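Local coordinates for protein type II restriction enzyme NlaIV (Neisseria lactamica, PDB 6QM2) that recognises the double-stranded DNA sequence 5'-GGNNCC-3' and cuts it in the middle to leave blunt ends with 5'-phosphates, at residues Ser85-Arg96 with Tyr119-Tyr130. Residues are numbered along the deposited sequence; the frame is centred on the assembly and turned at random.
Sequences SRELLEVKAFNR and YMLDVDYLIFGY. With K (potassium ion), chain C.
E90 is bonded through both its N-H and its C=O to the partner strand: E90 N donates to D124 O at 2.8 Å, and E90 O accepts from L126 N. Strands 88-95 and 124-130 run parallel here, side by side in the central mixed sheet of a PD-(D/E)XK nuclease. Eight backbone hydrogen bonds join them, from D124 N to L88 O through to R96 N on Y130 O (2.7 Å). The E90-V91-K92 sequence fits the (D/E)XK half of the family motif, so E90 and K92 are probably active-site residues. E90 OE2 lies 3.3 Å from a potassium ion, which I104 O also binds. K92 NZ forms a long salt bridge with E90 OE2, at 3.8 Å, and a hydrogen bond with D103 O.

Y125 lies on the same face as E90 and K92. E90 CG stands anti to its backbone N (chi1 -178°), and the chain runs alongside the tyrosine. E90 CB packs over one face of the Y125 ring, 4.1 Å from its centroid, while K92 CG meets the ring edge. Further along this face, I127 CG2 touches the F94 ring in its plane, and G129 CA lies over one face of that ring.

The middle of the other face is apolar. L89 CD1 rests on L126 CB, and V91 CG1 reaches F128 CE1. L54 of helix 44-60 covers V91 and L126. Y130 folds back across the neighbouring strand, with N95 N over one face of its ring and A93 CB at its edge.

Ahead of the two strands, water 1 bridges S85 O and Y119 O. Here S85 CB sits almost over the centre of the Y119 ring, 3.4 Å from the centroid and 6° off the normal.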
# COMPACT_ATOMS: atom_id res chain seq x y z
N SER A 85 -6.12 -23.72 21.71
CA SER A 85 -4.80 -24.31 21.51
C SER A 85 -4.77 -25.34 20.38
O SER A 85 -3.70 -25.84 20.05
CB SER A 85 -4.31 -24.95 22.82
OG SER A 85 -5.17 -25.99 23.24
N ARG A 86 -5.92 -25.65 19.80
CA ARG A 86 -6.02 -26.63 18.71
C ARG A 86 -6.85 -26.05 17.57
O ARG A 86 -7.57 -25.07 17.76
CB ARG A 86 -6.66 -27.94 19.19
CG ARG A 86 -5.97 -28.62 20.37
CD ARG A 86 -4.61 -29.17 19.98
NE ARG A 86 -3.95 -29.95 21.04
CZ ARG A 86 -3.35 -29.44 22.12
NH1 ARG A 86 -3.34 -28.13 22.36
NH2 ARG A 86 -2.77 -30.26 22.99
N GLU A 87 -6.73 -26.67 16.40
CA GLU A 87 -7.47 -26.26 15.19
C GLU A 87 -7.19 -24.79 14.83
O GLU A 87 -8.10 -23.99 14.63
CB GLU A 87 -8.98 -26.53 15.37
CG GLU A 87 -9.35 -27.88 15.98
CD GLU A 87 -8.75 -29.07 15.25
OE1 GLU A 87 -8.70 -29.05 14.00
OE2 GLU A 87 -8.33 -30.05 15.92
N LEU A 88 -5.89 -24.46 14.74
CA LEU A 88 -5.41 -23.10 14.50
C LEU A 88 -5.02 -22.91 13.03
O LEU A 88 -4.31 -23.74 12.47
CB LEU A 88 -4.21 -22.80 15.39
CG LEU A 88 -4.38 -23.09 16.88
CD1 LEU A 88 -3.11 -22.77 17.65
CD2 LEU A 88 -5.55 -22.31 17.45
N LEU A 89 -5.48 -21.81 12.42
CA LEU A 89 -5.30 -21.56 10.99
C LEU A 89 -4.59 -20.23 10.72
O LEU A 89 -5.01 -19.19 11.22
CB LEU A 89 -6.66 -21.55 10.29
CG LEU A 89 -6.69 -21.40 8.77
CD1 LEU A 89 -5.92 -22.53 8.09
CD2 LEU A 89 -8.13 -21.35 8.27
N GLU A 90 -3.50 -20.29 9.95
CA GLU A 90 -2.80 -19.11 9.44
C GLU A 90 -3.03 -19.05 7.93
O GLU A 90 -2.82 -20.05 7.23
CB GLU A 90 -1.29 -19.20 9.75
CG GLU A 90 -0.45 -18.00 9.31
CD GLU A 90 -0.51 -16.80 10.24
OE1 GLU A 90 -1.25 -16.83 11.24
OE2 GLU A 90 0.19 -15.80 9.96
N VAL A 91 -3.46 -17.89 7.43
CA VAL A 91 -3.61 -17.67 5.99
C VAL A 91 -2.42 -16.88 5.46
O VAL A 91 -2.05 -15.86 6.04
CB VAL A 91 -4.90 -16.89 5.65
CG1 VAL A 91 -5.04 -16.70 4.14
CG2 VAL A 91 -6.11 -17.62 6.22
N LYS A 92 -1.84 -17.38 4.37
CA LYS A 92 -0.72 -16.74 3.68
C LYS A 92 -1.00 -16.62 2.19
O LYS A 92 -1.67 -17.48 1.61
CB LYS A 92 0.57 -17.54 3.90
CG LYS A 92 1.08 -17.56 5.33
CD LYS A 92 1.35 -16.15 5.82
CE LYS A 92 2.23 -16.12 7.05
NZ LYS A 92 2.63 -14.71 7.30
N ALA A 93 -0.49 -15.56 1.59
CA ALA A 93 -0.66 -15.32 0.16
C ALA A 93 0.62 -14.74 -0.44
O ALA A 93 1.29 -13.91 0.18
CB ALA A 93 -1.83 -14.38 -0.09
N PHE A 94 0.96 -15.21 -1.64
CA PHE A 94 2.09 -14.68 -2.39
C PHE A 94 1.81 -14.77 -3.89
O PHE A 94 1.08 -15.66 -4.35
CB PHE A 94 3.39 -15.42 -2.04
CG PHE A 94 3.45 -16.84 -2.54
CD1 PHE A 94 2.73 -17.85 -1.90
CD2 PHE A 94 4.23 -17.18 -3.64
CE1 PHE A 94 2.80 -19.16 -2.36
CE2 PHE A 94 4.30 -18.49 -4.10
CZ PHE A 94 3.58 -19.48 -3.45
N ASN A 95 2.38 -13.83 -4.64
CA ASN A 95 2.28 -13.84 -6.10
C ASN A 95 3.05 -15.05 -6.61
O ASN A 95 4.25 -15.16 -6.37
CB ASN A 95 2.84 -12.54 -6.69
CG ASN A 95 2.70 -12.48 -8.20
OD1 ASN A 95 3.63 -12.80 -8.93
ND2 ASN A 95 1.51 -12.10 -8.67
N ARG A 96 2.36 -15.94 -7.32
CA ARG A 96 2.91 -17.23 -7.74
C ARG A 96 4.08 -17.11 -8.74
O ARG A 96 4.90 -18.02 -8.82
CB ARG A 96 1.79 -18.11 -8.32
CG ARG A 96 2.17 -19.53 -8.76
CD ARG A 96 2.56 -20.43 -7.60
NE ARG A 96 3.24 -21.64 -8.06
CZ ARG A 96 4.53 -21.71 -8.43
NH1 ARG A 96 5.31 -20.63 -8.42
NH2 ARG A 96 5.04 -22.87 -8.82
N TYR A 119 1.94 -25.89 21.16
CA TYR A 119 0.84 -26.13 20.22
C TYR A 119 0.80 -25.19 18.99
O TYR A 119 0.13 -25.51 18.00
CB TYR A 119 -0.51 -26.12 20.94
CG TYR A 119 -0.82 -24.87 21.75
CD1 TYR A 119 -1.40 -23.75 21.16
CD2 TYR A 119 -0.55 -24.82 23.12
CE1 TYR A 119 -1.68 -22.61 21.91
CE2 TYR A 119 -0.83 -23.69 23.88
CZ TYR A 119 -1.40 -22.59 23.27
OH TYR A 119 -1.68 -21.47 24.01
N MET A 120 1.51 -24.06 19.04
CA MET A 120 1.70 -23.21 17.85
C MET A 120 2.44 -23.91 16.70
O MET A 120 2.22 -23.57 15.54
CB MET A 120 2.43 -21.92 18.22
CG MET A 120 1.62 -20.96 19.08
SD MET A 120 0.06 -20.48 18.31
CE MET A 120 -0.64 -19.43 19.58
N LEU A 121 3.28 -24.89 17.02
CA LEU A 121 3.97 -25.67 15.98
C LEU A 121 3.04 -26.54 15.13
O LEU A 121 3.45 -27.00 14.06
CB LEU A 121 5.05 -26.56 16.61
CG LEU A 121 6.19 -25.82 17.31
CD1 LEU A 121 6.95 -26.74 18.27
CD2 LEU A 121 7.14 -25.21 16.30
N ASP A 122 1.82 -26.79 15.61
CA ASP A 122 0.82 -27.56 14.86
C ASP A 122 -0.20 -26.67 14.15
O ASP A 122 -1.24 -27.16 13.72
CB ASP A 122 0.10 -28.54 15.81
CG ASP A 122 -0.37 -29.81 15.10
OD1 ASP A 122 0.48 -30.56 14.59
OD2 ASP A 122 -1.60 -30.07 15.07
N VAL A 123 0.09 -25.37 14.02
CA VAL A 123 -0.76 -24.46 13.24
C VAL A 123 -0.73 -24.88 11.77
O VAL A 123 0.33 -25.24 11.25
CB VAL A 123 -0.31 -22.98 13.35
CG1 VAL A 123 -1.07 -22.09 12.37
CG2 VAL A 123 -0.51 -22.46 14.78
N ASP A 124 -1.90 -24.85 11.13
CA ASP A 124 -2.01 -25.15 9.70
C ASP A 124 -1.92 -23.86 8.90
O ASP A 124 -2.58 -22.86 9.24
CB ASP A 124 -3.32 -25.89 9.40
CG ASP A 124 -3.31 -27.33 9.90
OD1 ASP A 124 -2.37 -28.08 9.56
OD2 ASP A 124 -4.25 -27.71 10.62
N TYR A 125 -1.10 -23.88 7.85
CA TYR A 125 -0.91 -22.73 6.97
C TYR A 125 -1.65 -22.96 5.66
O TYR A 125 -1.24 -23.80 4.86
CB TYR A 125 0.58 -22.50 6.69
CG TYR A 125 1.34 -21.97 7.88
CD1 TYR A 125 1.68 -22.80 8.95
CD2 TYR A 125 1.70 -20.63 7.95
CE1 TYR A 125 2.37 -22.31 10.05
CE2 TYR A 125 2.40 -20.13 9.05
CZ TYR A 125 2.73 -20.97 10.09
OH TYR A 125 3.41 -20.47 11.17
N LEU A 126 -2.76 -22.25 5.47
CA LEU A 126 -3.50 -22.25 4.21
C LEU A 126 -2.86 -21.20 3.31
O LEU A 126 -3.02 -20.00 3.56
CB LEU A 126 -4.98 -21.95 4.43
CG LEU A 126 -5.91 -21.99 3.21
CD1 LEU A 126 -6.00 -23.39 2.63
CD2 LEU A 126 -7.29 -21.47 3.57
N ILE A 127 -2.14 -21.65 2.29
CA ILE A 127 -1.32 -20.76 1.46
C ILE A 127 -1.91 -20.60 0.05
O ILE A 127 -1.99 -21.58 -0.69
CB ILE A 127 0.14 -21.27 1.35
CG1 ILE A 127 0.70 -21.58 2.75
CG2 ILE A 127 1.01 -20.22 0.66
CD1 ILE A 127 2.05 -22.26 2.73
N PHE A 128 -2.28 -19.37 -0.31
CA PHE A 128 -2.78 -19.05 -1.66
C PHE A 128 -1.65 -18.55 -2.56
O PHE A 128 -1.10 -17.47 -2.33
CB PHE A 128 -3.85 -17.95 -1.58
CG PHE A 128 -5.11 -18.36 -0.87
CD1 PHE A 128 -5.17 -18.36 0.52
CD2 PHE A 128 -6.24 -18.71 -1.59
CE1 PHE A 128 -6.33 -18.73 1.17
CE2 PHE A 128 -7.41 -19.08 -0.94
CZ PHE A 128 -7.46 -19.09 0.44
N GLY A 129 -1.32 -19.33 -3.59
CA GLY A 129 -0.43 -18.87 -4.66
C GLY A 129 -1.24 -18.16 -5.73
O GLY A 129 -1.77 -18.81 -6.63
N TYR A 130 -1.34 -16.83 -5.64
CA TYR A 130 -2.22 -16.05 -6.53
C TYR A 130 -1.48 -15.47 -7.74
O TYR A 130 -0.25 -15.49 -7.81
CB TYR A 130 -2.93 -14.93 -5.75
CG TYR A 130 -2.07 -13.77 -5.30
CD1 TYR A 130 -1.81 -12.70 -6.15
CD2 TYR A 130 -1.53 -13.73 -4.01
CE1 TYR A 130 -1.03 -11.63 -5.74
CE2 TYR A 130 -0.75 -12.66 -3.59
CZ TYR A 130 -0.50 -11.61 -4.46
OH TYR A 130 0.27 -10.55 -4.05
K K C . 2.63 -13.89 11.13
O HOH W 1 -2.34 -26.43 17.81
O HOH W 2 -4.84 -29.07 15.86
O HOH W 3 -3.55 -25.96 15.47
O HOH W 4 -5.59 -26.23 12.41
O HOH W 5 5.22 -12.20 10.66